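Local coordinates for UDP-N-acetylglucosamine 4,6-dehydratase (Vibrio fischeri, PDB 3PVZ), which binds NAD and probably works as a lyase of the polysaccharide synthase family, acting as a UDP-N-acetylglucosamine 4,6-dehydratase, at residues 9-14 / 271-276; 139-144 / 173-178; 147-152 / 184-189; 202-205 / 210-213. One frame throughout, in Å; residues are numbered along the deposited sequence.

Contacts 2 and 3 form a pair on the Rossmann domain: both join helix 131-154 to helix 174-189, their centres lie about 14 Å apart, and Val-142 CG1 of contact 2 packs on Phe-185 CD2 of contact 3 at 3.5 Å. Contacts 1 and 4, centres about 12 Å apart, form the other pair, joined by Leu-10 CD1 on Phe-205 CZ (3.8 Å). The NAD lies between the pairs. Contact 4 binds its nicotinamide amide through Val-203, while contact 2 has Val-140 and Asn-144 in the pocket and brings the Met-175 side chain to about 5 Å from the NAD. Contacts 1 and 3 are more remote, their nearest side chains, Ile-11 and Leu-186, each about 11 Å from it.

Contact 1 of 4, residues 9-14 / 271-276; sequences SLIGRD and ADIAVK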
loop_
_atom_site.group_PDB
_atom_site.type_symbol
_atom_site.label_atom_id
_atom_site.label_comp_id
_atom_site.label_asym_id
_atom_site.label_seq_id
_atom_site.Cartn_x
_atom_site.Cartn_y
_atom_site.Cartn_z
ATOM N N SER A 9 25.799 5.088 9.507
ATOM C CA SER A 9 26.613 6.275 9.287
ATOM C C SER A 9 25.731 7.476 8.912
ATOM O O SER A 9 25.987 8.568 9.369
ATOM C CB SER A 9 27.724 6.033 8.247
ATOM O OG SER A 9 27.233 5.350 7.105
ATOM N N LEU A 10 24.671 7.277 8.135
ATOM C CA LEU A 10 23.761 8.389 7.806
ATOM C C LEU A 10 23.060 8.979 9.020
ATOM O O LEU A 10 22.837 10.184 9.068
ATOM C CB LEU A 10 22.710 7.999 6.773
ATOM C CG LEU A 10 23.196 8.077 5.336
ATOM C CD1 LEU A 10 22.096 7.688 4.415
ATOM C CD2 LEU A 10 23.681 9.493 5.010
ATOM N N ILE A 11 22.726 8.159 10.009
ATOM C CA ILE A 11 22.030 8.693 11.175
ATOM C C ILE A 11 22.997 8.957 12.321
ATOM O O ILE A 11 22.627 8.877 13.503
ATOM C CB ILE A 11 20.784 7.831 11.596
ATOM C CG1 ILE A 11 21.150 6.362 11.821
ATOM C CG2 ILE A 11 19.729 7.927 10.543
ATOM C CD1 ILE A 11 20.005 5.513 12.386
ATOM N N GLY A 12 24.241 9.282 11.975
ATOM C CA GLY A 12 25.202 9.822 12.947
ATOM C C GLY A 12 25.600 8.879 14.059
ATOM O O GLY A 12 25.882 9.318 15.171
ATOM N N ARG A 13 25.618 7.584 13.752
ATOM C CA ARG A 13 25.980 6.533 14.692
ATOM C C ARG A 13 26.868 5.553 13.952
ATOM O O ARG A 13 26.963 5.601 12.746
ATOM C CB ARG A 13 24.724 5.786 15.195
ATOM C CG ARG A 13 23.958 6.490 16.302
ATOM C CD ARG A 13 23.009 5.515 17.098
ATOM N NE ARG A 13 21.731 5.281 16.417
ATOM C CZ ARG A 13 21.250 4.081 16.083
ATOM N NH1 ARG A 13 21.908 2.963 16.360
ATOM N NH2 ARG A 13 20.085 4.004 15.473
ATOM N N ASP A 14 27.511 4.655 14.681
ATOM C CA ASP A 14 28.406 3.668 14.077
ATOM C C ASP A 14 28.133 2.238 14.595
ATOM O O ASP A 14 28.617 1.258 14.016
ATOM C CB ASP A 14 29.862 4.168 14.268
ATOM C CG ASP A 14 30.849 3.073 14.648
ATOM O OD1 ASP A 14 31.080 2.131 13.838
ATOM O OD2 ASP A 14 31.431 3.198 15.750
ATOM N N ALA A 271 17.247 17.989 7.206
ATOM C CA ALA A 271 18.202 18.628 6.307
ATOM C C ALA A 271 19.606 18.046 6.495
ATOM O O ALA A 271 20.330 17.766 5.514
ATOM C CB ALA A 271 18.233 20.136 6.538
ATOM N N ASP A 272 19.987 17.849 7.750
ATOM C CA ASP A 272 21.297 17.321 8.041
ATOM C C ASP A 272 21.456 15.892 7.506
ATOM O O ASP A 272 22.502 15.567 6.949
ATOM C CB ASP A 272 21.621 17.450 9.520
ATOM C CG ASP A 272 22.174 18.853 9.877
ATOM O OD1 ASP A 272 22.439 19.654 8.955
ATOM O OD2 ASP A 272 22.352 19.166 11.075
ATOM N N ILE A 273 20.418 15.068 7.608
ATOM C CA ILE A 273 20.477 13.721 7.014
ATOM C C ILE A 273 20.599 13.831 5.511
ATOM O O ILE A 273 21.383 13.112 4.931
ATOM C CB ILE A 273 19.247 12.850 7.299
ATOM C CG1 ILE A 273 19.037 12.611 8.799
ATOM C CG2 ILE A 273 19.366 11.484 6.592
ATOM C CD1 ILE A 273 20.174 11.952 9.508
ATOM N N ALA A 274 19.845 14.729 4.876
ATOM C CA ALA A 274 19.951 14.894 3.412
ATOM C C ALA A 274 21.383 15.224 2.963
ATOM O O ALA A 274 21.926 14.587 2.074
ATOM C CB ALA A 274 18.951 15.960 2.877
ATOM N N VAL A 275 21.998 16.207 3.589
ATOM C CA VAL A 275 23.374 16.548 3.255
ATOM C C VAL A 275 24.292 15.318 3.401
ATOM O O VAL A 275 24.979 14.952 2.447
ATOM C CB VAL A 275 23.873 17.698 4.113
ATOM C CG1 VAL A 275 25.283 18.032 3.761
ATOM C CG2 VAL A 275 22.974 18.909 3.921
ATOM N N LYS A 276 24.256 14.632 4.554
ATOM C CA LYS A 276 25.076 13.425 4.734
ATOM C C LYS A 276 24.861 12.420 3.620
ATOM O O LYS A 276 25.803 11.764 3.174
ATOM C CB LYS A 276 24.779 12.732 6.060
ATOM C CG LYS A 276 25.500 13.356 7.230
ATOM C CD LYS A 276 24.785 13.066 8.570
ATOM C CE LYS A 276 25.113 14.132 9.646
ATOM N NZ LYS A 276 26.427 13.920 10.335
#
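Leu-10 and Lys-276 are the nearest backbone pair, with CA atoms 6.0 Å apart, and their side chains pass one another, each heading for the other's backbone. The apolar part of the contact begins here. Leu-10 touches with one branch, CD2, which meets Lys-276 CB at 3.6 Å and also lies against that residue's carbonyl carbon. Its CG stands anti to the carbonyl carbon (chi1 -83°), which brings the branch across to helix 270-280. Beside this pair, Ile-11 and Ile-273 run alongside each other in the same direction, and Ile-11 CG2 comes to 4.2 Å from Ile-273 CD1.

In the fold, the N-terminal helix 7-10 and the loop after it pack on helix 270-280, more than 250 residues further along the chain. The short helix ends at once in a Schellman motif. Gly-12, the C' residue with positive phi (65°), donates from its N to Ser-9 O at 3.2 Å, and the N of Arg-13 reaches back to the carbonyl of the residue before Ser-9. This turn carries the chain away from helix 270-280 after Ile-11, and Arg-13 then makes a salt bridge to Glu-239.

The second kind of contact sets carbon against a carbonyl oxygen. Leu-10 O receives Ile-273 CD1 at 3.2 Å and Lys-276 CD at 3.5 Å, so two aliphatic groups from helix 270-280 converge on one backbone oxygen. No hydrogen bond crosses between the segments. The lysine packs through its methylenes, and its chain stays extended until a bend at chi4 (-81°). Leu-10 also touches Tyr-277 of the same helix.

Contact 2 of 4, residues 139-144 / 173-178; sequences DVNVFN and NMMGAS
Asn-141 and Ser-178 join two neighbouring helices of the Rossmann domain, 131-154 and 174-189, which come just before and just after strand 159-163 in the alternating helix-strand order of the fold. The short segments run nearly parallel, their axes at 15° and 10.4 Å apart at closest approach. At the start of the second helix Asn-173 is the N-cap, its OD1 accepting from Gly-176 N.

From the Asn-141 backbone the side chain points toward the other helix, and its CB lies 3.9 Å from Ser-178 OG. CG holds the amide between two partners. On one branch OD1 accepts from the backbone N of Leu-122, next to the NAD-binding Ala-121. On the other, ND2 donates to Ser-178 OG at 3.1 Å, nearly straight (171°) and only 1° out of the amide plane. With both ends bonded, the flip of this buried amide is fixed. ND2 also lies 4.0 Å from the selenium of Met-175, modelled as selenomethionine, whose chain, bent at chi2 and chi3, crosses that of Asn-141 at about a right angle. Met-175 stands four residues before the NAD-binding Lys-179, where the YxxxK motif of short-chain dehydrogenases has tyrosine; methionine here is consistent with the inverting 4,6-dehydratase branch.

Next to Asn-141, Val-142 CG2 approaches Ser-178 O at 3.6 Å, within a wider pi-type turn in which Asn-144 N bonds to Asp-139 O. Ser-178 OG passes the bonding on: while accepting from the asparagine, it donates to Met-175 O at 2.7 Å.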
loop_
_atom_site.group_PDB
_atom_site.type_symbol
_atom_site.label_atom_id
_atom_site.label_comp_id
_atom_site.label_asym_id
_atom_site.label_seq_id
_atom_site.Cartn_x
_atom_site.Cartn_y
_atom_site.Cartn_z
ATOM N N ASP A 139 -10.883 1.843 10.571
ATOM C CA ASP A 139 -11.148 0.420 10.306
ATOM C C ASP A 139 -9.870 -0.375 10.386
ATOM O O ASP A 139 -9.827 -1.448 11.046
ATOM C CB ASP A 139 -11.796 0.189 8.925
ATOM C CG ASP A 139 -13.295 0.409 8.931
ATOM O OD1 ASP A 139 -13.894 0.342 10.028
ATOM O OD2 ASP A 139 -13.886 0.653 7.833
ATOM N N VAL A 140 -8.827 0.158 9.737
ATOM C CA VAL A 140 -7.507 -0.483 9.739
ATOM C C VAL A 140 -6.834 -0.384 11.111
ATOM O O VAL A 140 -6.268 -1.370 11.581
ATOM C CB VAL A 140 -6.574 0.087 8.681
ATOM C CG1 VAL A 140 -5.154 -0.504 8.870
ATOM C CG2 VAL A 140 -7.096 -0.184 7.273
ATOM N N ASN A 141 -6.888 0.778 11.778
ATOM C CA ASN A 141 -6.090 0.901 12.969
ATOM C C ASN A 141 -6.881 0.389 14.186
ATOM O O ASN A 141 -6.270 -0.171 15.065
ATOM C CB ASN A 141 -5.592 2.332 13.256
ATOM C CG ASN A 141 -4.639 2.899 12.203
ATOM O OD1 ASN A 141 -4.093 2.207 11.322
ATOM N ND2 ASN A 141 -4.436 4.221 12.307
ATOM N N VAL A 142 -8.198 0.572 14.251
ATOM C CA VAL A 142 -8.974 0.120 15.443
ATOM C C VAL A 142 -9.633 -1.267 15.238
ATOM O O VAL A 142 -9.234 -2.259 15.873
ATOM C CB VAL A 142 -10.024 1.166 15.862
ATOM C CG1 VAL A 142 -10.737 0.772 17.168
ATOM C CG2 VAL A 142 -9.358 2.565 16.001
ATOM N N PHE A 143 -10.579 -1.342 14.305
ATOM C CA PHE A 143 -11.418 -2.520 14.155
ATOM C C PHE A 143 -10.742 -3.775 13.640
ATOM O O PHE A 143 -11.034 -4.853 14.124
ATOM C CB PHE A 143 -12.686 -2.174 13.379
ATOM C CG PHE A 143 -13.592 -1.228 14.139
ATOM C CD1 PHE A 143 -14.166 -1.623 15.351
ATOM C CD2 PHE A 143 -13.796 0.057 13.700
ATOM C CE1 PHE A 143 -14.931 -0.745 16.063
ATOM C CE2 PHE A 143 -14.593 0.929 14.405
ATOM C CZ PHE A 143 -15.146 0.541 15.575
ATOM N N ASN A 144 -9.806 -3.652 12.711
ATOM C CA ASN A 144 -9.037 -4.791 12.243
ATOM C C ASN A 144 -8.185 -5.329 13.372
ATOM O O ASN A 144 -7.924 -6.552 13.477
ATOM C CB ASN A 144 -8.103 -4.402 11.096
ATOM C CG ASN A 144 -8.836 -4.218 9.764
ATOM O OD1 ASN A 144 -10.061 -4.343 9.671
ATOM N ND2 ASN A 144 -8.076 -3.887 8.719
ATOM N N ASN A 173 -3.469 14.980 16.668
ATOM C CA ASN A 173 -4.129 14.772 15.372
ATOM C C ASN A 173 -4.982 13.474 15.405
ATOM O O ASN A 173 -4.942 12.758 16.393
ATOM C CB ASN A 173 -3.078 14.759 14.274
ATOM C CG ASN A 173 -1.979 13.757 14.537
ATOM O OD1 ASN A 173 -2.231 12.659 15.035
ATOM N ND2 ASN A 173 -0.758 14.109 14.179
HETATM N N MSE A 174 -5.766 13.194 14.365
HETATM C CA MSE A 174 -6.711 12.052 14.368
HETATM C C MSE A 174 -6.002 10.689 14.296
HETATM O O MSE A 174 -6.530 9.682 14.760
HETATM C CB MSE A 174 -7.734 12.155 13.225
HETATM C CG MSE A 174 -8.570 13.444 13.202
HETATM SE SE MSE A 174 -9.666 13.512 14.750
HETATM C CE MSE A 174 -11.080 12.272 14.162
HETATM N N MSE A 175 -4.836 10.671 13.670
HETATM C CA MSE A 175 -3.945 9.515 13.652
HETATM C C MSE A 175 -3.657 9.007 15.050
HETATM O O MSE A 175 -3.912 7.847 15.387
HETATM C CB MSE A 175 -2.604 9.918 13.035
HETATM C CG MSE A 175 -2.325 9.321 11.760
HETATM SE SE MSE A 175 -2.059 7.455 12.101
HETATM C CE MSE A 175 -0.432 7.728 13.182
ATOM N N GLY A 176 -3.094 9.905 15.855
ATOM C CA GLY A 176 -2.725 9.599 17.209
ATOM C C GLY A 176 -3.944 9.299 18.023
ATOM O O GLY A 176 -3.903 8.421 18.874
ATOM N N ALA A 177 -5.040 10.009 17.782
ATOM C CA ALA A 177 -6.286 9.668 18.471
ATOM C C ALA A 177 -6.731 8.233 18.091
ATOM O O ALA A 177 -7.191 7.469 18.958
ATOM C CB ALA A 177 -7.355 10.653 18.161
ATOM N N SER A 178 -6.554 7.851 16.827
ATOM C CA SER A 178 -6.996 6.516 16.400
ATOM C C SER A 178 -6.173 5.469 17.109
ATOM O O SER A 178 -6.747 4.506 17.608
ATOM C CB SER A 178 -7.006 6.314 14.870
ATOM O OG SER A 178 -5.722 6.077 14.378
#

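Contact 3 of 4, residues 147-152 / 184-189; sequences KTIQQS and MFLMRK
This is side-by-side helix packing of mixed character, apolar at its centre and polar at its margin, between the later turns of helices 131-154 and 174-189 in the Rossmann domain. The short segments run almost parallel (11°), with axes 10.6 Å apart at closest approach.

Ile-149 fills the middle. With chi1 at -60° its CG2 stands anti to the backbone N and rests on the first carbons of Lys-189, 3.5 Å from CB and 3.6 Å from CG. Its other branch points elsewhere: CD1 crosses to Leu-186 CD1 at 3.8 Å, the two side chains meeting at about a right angle. Beneath them lies strand 159-163, with Tyr-160 against Ile-149 and Cys-162 against Leu-186.

At the margin Gln-150, bent at chi2 (70°), brings OE1 to 3.2 Å from Lys-189 CE. The same oxygen is 3.9 Å from Lys-189 NZ, too far for a hydrogen bond. The ammonium makes its salt bridge with Asp-146, while Gln-150 NE2 donates to Asp-154.

Lys-189 therefore divides its work: methylenes buried on isoleucine, charge delivered to helix 131-154. The glutamine oxygen beside CE probably adds a weak electrostatic attraction, since that carbon adjoins the positive nitrogen.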
loop_
_atom_site.group_PDB
_atom_site.type_symbol
_atom_site.label_atom_id
_atom_site.label_comp_id
_atom_site.label_asym_id
_atom_site.label_seq_id
_atom_site.Cartn_x
_atom_site.Cartn_y
_atom_site.Cartn_z
ATOM N N LYS A 147 -10.547 -7.197 15.870
ATOM C CA LYS A 147 -10.949 -8.474 15.281
ATOM C C LYS A 147 -9.818 -9.517 15.241
ATOM O O LYS A 147 -10.034 -10.667 15.568
ATOM C CB LYS A 147 -11.532 -8.280 13.861
ATOM C CG LYS A 147 -11.958 -9.629 13.186
ATOM C CD LYS A 147 -12.327 -9.454 11.742
ATOM C CE LYS A 147 -11.084 -9.258 10.851
ATOM N NZ LYS A 147 -11.576 -9.167 9.402
ATOM N N THR A 148 -8.628 -9.142 14.799
ATOM C CA THR A 148 -7.524 -10.113 14.662
ATOM C C THR A 148 -7.061 -10.551 16.083
ATOM O O THR A 148 -6.617 -11.652 16.300
ATOM C CB THR A 148 -6.368 -9.534 13.900
ATOM O OG1 THR A 148 -5.985 -8.289 14.502
ATOM C CG2 THR A 148 -6.692 -9.308 12.325
ATOM N N ILE A 149 -7.155 -9.679 17.054
ATOM C CA ILE A 149 -6.953 -10.132 18.442
ATOM C C ILE A 149 -8.003 -11.205 18.854
ATOM O O ILE A 149 -7.640 -12.260 19.411
ATOM C CB ILE A 149 -6.962 -8.981 19.476
ATOM C CG1 ILE A 149 -5.834 -7.984 19.164
ATOM C CG2 ILE A 149 -6.712 -9.541 20.896
ATOM C CD1 ILE A 149 -5.959 -6.682 19.922
ATOM N N GLN A 150 -9.274 -10.961 18.557
ATOM C CA GLN A 150 -10.339 -11.929 18.895
ATOM C C GLN A 150 -10.110 -13.261 18.177
ATOM O O GLN A 150 -10.218 -14.335 18.778
ATOM C CB GLN A 150 -11.751 -11.362 18.593
ATOM C CG GLN A 150 -12.863 -12.317 19.005
ATOM C CD GLN A 150 -12.971 -12.418 20.539
ATOM O OE1 GLN A 150 -13.020 -11.414 21.184
ATOM N NE2 GLN A 150 -12.954 -13.621 21.095
ATOM N N GLN A 151 -9.662 -13.201 16.900
ATOM C CA GLN A 151 -9.386 -14.397 16.164
ATOM C C GLN A 151 -8.172 -15.118 16.765
ATOM O O GLN A 151 -8.066 -16.343 16.704
ATOM C CB GLN A 151 -9.147 -14.056 14.696
ATOM C CG GLN A 151 -10.335 -13.458 14.031
ATOM C CD GLN A 151 -10.019 -12.997 12.642
ATOM O OE1 GLN A 151 -8.910 -12.537 12.361
ATOM N NE2 GLN A 151 -10.984 -13.093 11.772
ATOM N N SER A 152 -7.238 -14.367 17.311
ATOM C CA SER A 152 -6.098 -14.964 17.976
ATOM C C SER A 152 -6.498 -15.660 19.316
ATOM O O SER A 152 -6.005 -16.771 19.605
ATOM C CB SER A 152 -5.038 -13.893 18.226
ATOM O OG SER A 152 -4.566 -13.332 17.004
HETATM N N MSE A 184 -7.318 1.476 23.917
HETATM C CA MSE A 184 -8.474 1.166 24.791
HETATM C C MSE A 184 -9.021 -0.237 24.460
HETATM O O MSE A 184 -9.248 -1.067 25.353
HETATM C CB MSE A 184 -9.582 2.187 24.593
HETATM C CG MSE A 184 -9.214 3.589 24.985
HETATM SE SE MSE A 184 -10.647 4.849 24.562
HETATM C CE MSE A 184 -9.787 6.505 25.072
ATOM N N PHE A 185 -9.195 -0.508 23.168
ATOM C CA PHE A 185 -9.667 -1.819 22.725
ATOM C C PHE A 185 -8.677 -2.892 23.097
ATOM O O PHE A 185 -9.077 -3.996 23.438
ATOM C CB PHE A 185 -9.961 -1.857 21.200
ATOM C CG PHE A 185 -11.275 -1.230 20.821
ATOM C CD1 PHE A 185 -12.431 -1.982 20.803
ATOM C CD2 PHE A 185 -11.359 0.131 20.577
ATOM C CE1 PHE A 185 -13.663 -1.402 20.492
ATOM C CE2 PHE A 185 -12.564 0.739 20.276
ATOM C CZ PHE A 185 -13.732 -0.030 20.216
ATOM N N LEU A 186 -7.392 -2.578 22.959
ATOM C CA LEU A 186 -6.291 -3.469 23.321
ATOM C C LEU A 186 -6.334 -3.784 24.836
ATOM O O LEU A 186 -6.088 -4.874 25.254
ATOM C CB LEU A 186 -4.965 -2.782 23.057
ATOM C CG LEU A 186 -4.054 -3.137 21.906
ATOM C CD1 LEU A 186 -4.782 -3.109 20.587
ATOM C CD2 LEU A 186 -2.811 -2.195 21.918
HETATM N N MSE A 187 -6.595 -2.781 25.650
HETATM C CA MSE A 187 -6.642 -2.996 27.072
HETATM C C MSE A 187 -7.763 -3.974 27.388
HETATM O O MSE A 187 -7.577 -4.804 28.246
HETATM C CB MSE A 187 -6.788 -1.686 27.865
HETATM C CG MSE A 187 -5.546 -0.798 27.953
HETATM SE SE MSE A 187 -3.791 -1.658 28.317
HETATM C CE MSE A 187 -3.146 -1.861 26.451
ATOM N N ARG A 188 -8.908 -3.899 26.707
ATOM C CA ARG A 188 -10.000 -4.834 26.985
ATOM C C ARG A 188 -9.581 -6.232 26.613
ATOM O O ARG A 188 -9.822 -7.171 27.376
ATOM C CB ARG A 188 -11.270 -4.501 26.232
ATOM C CG ARG A 188 -12.351 -5.542 26.399
ATOM C CD ARG A 188 -13.745 -5.012 26.003
ATOM N NE ARG A 188 -13.860 -4.848 24.555
ATOM C CZ ARG A 188 -14.950 -4.425 23.939
ATOM N NH1 ARG A 188 -14.950 -4.306 22.627
ATOM N NH2 ARG A 188 -16.044 -4.090 24.637
ATOM N N LYS A 189 -8.978 -6.368 25.437
ATOM C CA LYS A 189 -8.499 -7.684 24.956
ATOM C C LYS A 189 -7.377 -8.299 25.774
ATOM O O LYS A 189 -7.216 -9.515 25.790
ATOM C CB LYS A 189 -8.035 -7.594 23.506
ATOM C CG LYS A 189 -9.188 -7.521 22.489
ATOM C CD LYS A 189 -10.137 -8.727 22.651
ATOM C CE LYS A 189 -11.173 -8.840 21.549
ATOM N NZ LYS A 189 -12.041 -7.667 21.457
#

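Contact 4 of 4, residues 202-205 / 210-213; sequences NVAF and LLHG. With NAD (nicotinamide-adenine-dinucleotide), chain E.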
loop_
_atom_site.group_PDB
_atom_site.type_symbol
_atom_site.label_atom_id
_atom_site.label_comp_id
_atom_site.label_asym_id
_atom_site.label_seq_id
_atom_site.Cartn_x
_atom_site.Cartn_y
_atom_site.Cartn_z
ATOM N N ASN A 202 11.848 7.475 14.821
ATOM C CA ASN A 202 11.736 7.400 13.370
ATOM C C ASN A 202 12.563 6.287 12.774
ATOM O O ASN A 202 13.770 6.240 12.983
ATOM C CB ASN A 202 12.183 8.712 12.751
ATOM C CG ASN A 202 11.187 9.807 12.947
ATOM O OD1 ASN A 202 10.671 10.000 14.034
ATOM N ND2 ASN A 202 10.941 10.561 11.903
ATOM N N VAL A 203 11.937 5.402 11.997
ATOM C CA VAL A 203 12.664 4.302 11.391
ATOM C C VAL A 203 13.281 4.703 10.031
ATOM O O VAL A 203 12.572 4.899 9.050
ATOM C CB VAL A 203 11.775 3.051 11.256
ATOM C CG1 VAL A 203 12.599 1.898 10.661
ATOM C CG2 VAL A 203 11.200 2.628 12.630
ATOM N N ALA A 204 14.613 4.843 9.980
ATOM C CA ALA A 204 15.244 5.520 8.815
ATOM C C ALA A 204 14.841 4.854 7.517
ATOM O O ALA A 204 14.940 3.655 7.375
ATOM C CB ALA A 204 16.756 5.549 8.939
ATOM N N PHE A 205 14.358 5.649 6.590
ATOM C CA PHE A 205 14.032 5.218 5.246
ATOM C C PHE A 205 12.785 4.360 5.158
ATOM O O PHE A 205 12.461 3.860 4.094
ATOM C CB PHE A 205 15.245 4.594 4.517
ATOM C CG PHE A 205 16.354 5.587 4.304
ATOM C CD1 PHE A 205 17.368 5.739 5.255
ATOM C CD2 PHE A 205 16.335 6.445 3.215
ATOM C CE1 PHE A 205 18.383 6.708 5.088
ATOM C CE2 PHE A 205 17.323 7.410 3.043
ATOM C CZ PHE A 205 18.357 7.543 3.983
ATOM N N LEU A 210 9.940 10.939 4.743
ATOM C CA LEU A 210 10.757 11.928 4.069
ATOM C C LEU A 210 12.057 11.336 3.536
ATOM O O LEU A 210 12.469 11.624 2.426
ATOM C CB LEU A 210 11.044 13.104 4.999
ATOM C CG LEU A 210 10.309 14.419 4.779
ATOM C CD1 LEU A 210 10.957 15.516 5.688
ATOM C CD2 LEU A 210 10.348 14.861 3.285
ATOM N N LEU A 211 12.697 10.505 4.334
ATOM C CA LEU A 211 13.948 9.892 3.941
ATOM C C LEU A 211 13.748 8.984 2.744
ATOM O O LEU A 211 14.556 8.964 1.840
ATOM C CB LEU A 211 14.550 9.092 5.093
ATOM C CG LEU A 211 15.650 9.784 5.892
ATOM C CD1 LEU A 211 15.183 11.084 6.609
ATOM C CD2 LEU A 211 16.209 8.787 6.890
ATOM N N HIS A 212 12.672 8.213 2.757
ATOM C CA HIS A 212 12.349 7.365 1.634
ATOM C C HIS A 212 12.137 8.263 0.414
ATOM O O HIS A 212 12.526 7.918 -0.693
ATOM C CB HIS A 212 11.097 6.533 1.932
ATOM C CG HIS A 212 10.537 5.857 0.741
ATOM N ND1 HIS A 212 10.980 4.624 0.318
ATOM C CD2 HIS A 212 9.586 6.249 -0.143
ATOM C CE1 HIS A 212 10.309 4.275 -0.768
ATOM N NE2 HIS A 212 9.459 5.245 -1.067
ATOM N N GLY A 213 11.501 9.402 0.643
ATOM C CA GLY A 213 11.401 10.431 -0.377
ATOM C C GLY A 213 12.749 10.856 -0.987
ATOM O O GLY A 213 12.831 11.068 -2.199
HETATM P PA NAD E . 4.130 0.995 6.533
HETATM O O1A NAD E . 3.264 1.919 5.739
HETATM O O2A NAD E . 5.431 0.773 5.825
HETATM O O5B NAD E . 3.571 -0.493 6.507
HETATM C C5B NAD E . 2.198 -0.659 6.923
HETATM C C4B NAD E . 1.792 -1.969 6.238
HETATM O O4B NAD E . 0.465 -2.345 6.542
HETATM C C3B NAD E . 1.892 -1.815 4.687
HETATM O O3B NAD E . 2.686 -2.837 4.119
HETATM C C2B NAD E . 0.412 -1.903 4.246
HETATM O O2B NAD E . 0.220 -2.355 2.911
HETATM C C1B NAD E . -0.094 -2.851 5.358
HETATM N N9A NAD E . -1.542 -2.777 5.485
HETATM C C8A NAD E . -2.284 -1.678 5.685
HETATM N N7A NAD E . -3.545 -1.962 5.692
HETATM C C5A NAD E . -3.646 -3.321 5.580
HETATM C C6A NAD E . -4.708 -4.218 5.518
HETATM N N6A NAD E . -5.973 -3.708 5.681
HETATM N N1A NAD E . -4.478 -5.518 5.357
HETATM C C2A NAD E . -3.239 -5.976 5.218
HETATM N N3A NAD E . -2.214 -5.161 5.244
HETATM C C4A NAD E . -2.376 -3.857 5.424
HETATM O O3 NAD E . 4.273 1.570 8.029
HETATM P PN NAD E . 5.579 1.165 8.914
HETATM O O1N NAD E . 6.635 2.252 8.804
HETATM O O2N NAD E . 6.161 -0.181 8.768
HETATM O O5D NAD E . 4.958 1.456 10.416
HETATM C C5D NAD E . 4.151 0.377 10.863
HETATM C C4D NAD E . 3.567 0.727 12.237
HETATM O O4D NAD E . 4.595 1.334 13.082
HETATM C C3D NAD E . 2.467 1.801 12.084
HETATM O O3D NAD E . 1.466 1.734 13.125
HETATM C C2D NAD E . 3.240 3.117 12.327
HETATM O O2D NAD E . 2.388 4.182 12.775
HETATM C C1D NAD E . 4.206 2.691 13.432
HETATM N N1N NAD E . 5.365 3.591 13.542
HETATM C C2N NAD E . 6.179 3.714 12.486
HETATM C C3N NAD E . 7.289 4.530 12.540
HETATM C C7N NAD E . 8.180 4.701 11.379
HETATM O O7N NAD E . 9.094 5.513 11.506
HETATM N N7N NAD E . 8.006 4.046 10.222
HETATM C C4N NAD E . 7.567 5.245 13.731
HETATM C C5N NAD E . 6.710 5.078 14.806
HETATM C C6N NAD E . 5.597 4.244 14.684
#
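A leucine methyl sits over the face of Phe-205, a residue whose own backbone has positive phi although it is not glycine. Leu-211 CD2 lies 3.7 Å from the centroid of the Phe-205 ring and 20° off its normal, a CH-pi contact displaced toward the rim, with CE1 as the nearest ring atom at 3.5 Å. The two side chains cross at about a right angle. The CD2-CE2 side of the ring lies beside the leucine carbonyl, with Phe-205 CD2 3.4 Å from Leu-211 O. The same methyl also reaches back to Ala-204 CB at 3.9 Å, so Leu-211 CD2 is shared by two consecutive residues of the loop.

At the next helix residue the main chains draw close: Phe-205 and His-212 have CA atoms 4.5 Å apart, and Phe-205 O faces His-212 CB at 3.7 Å. With CG anti to the backbone N (chi1 168°), the imidazole leads away from the phenylalanine and touches Asp-207.

Just before Phe-205 in the chain, the strand meets the cofactor. Val-203 N donates to O7N of the NAD carboxamide at 2.9 Å, almost straight (175°), and Val-203 CG2 flanks the same amide. Ser-206, directly after Phe-205, also bonds the NAD, so the loop between strand and helix forms part of its site. Strand 202-203 pairs with strand 231-235 through Val-235, Leu-211 packs on Phe-270 and Ile-273 of helix 270-280, and Phe-205 leans on helix 7-10.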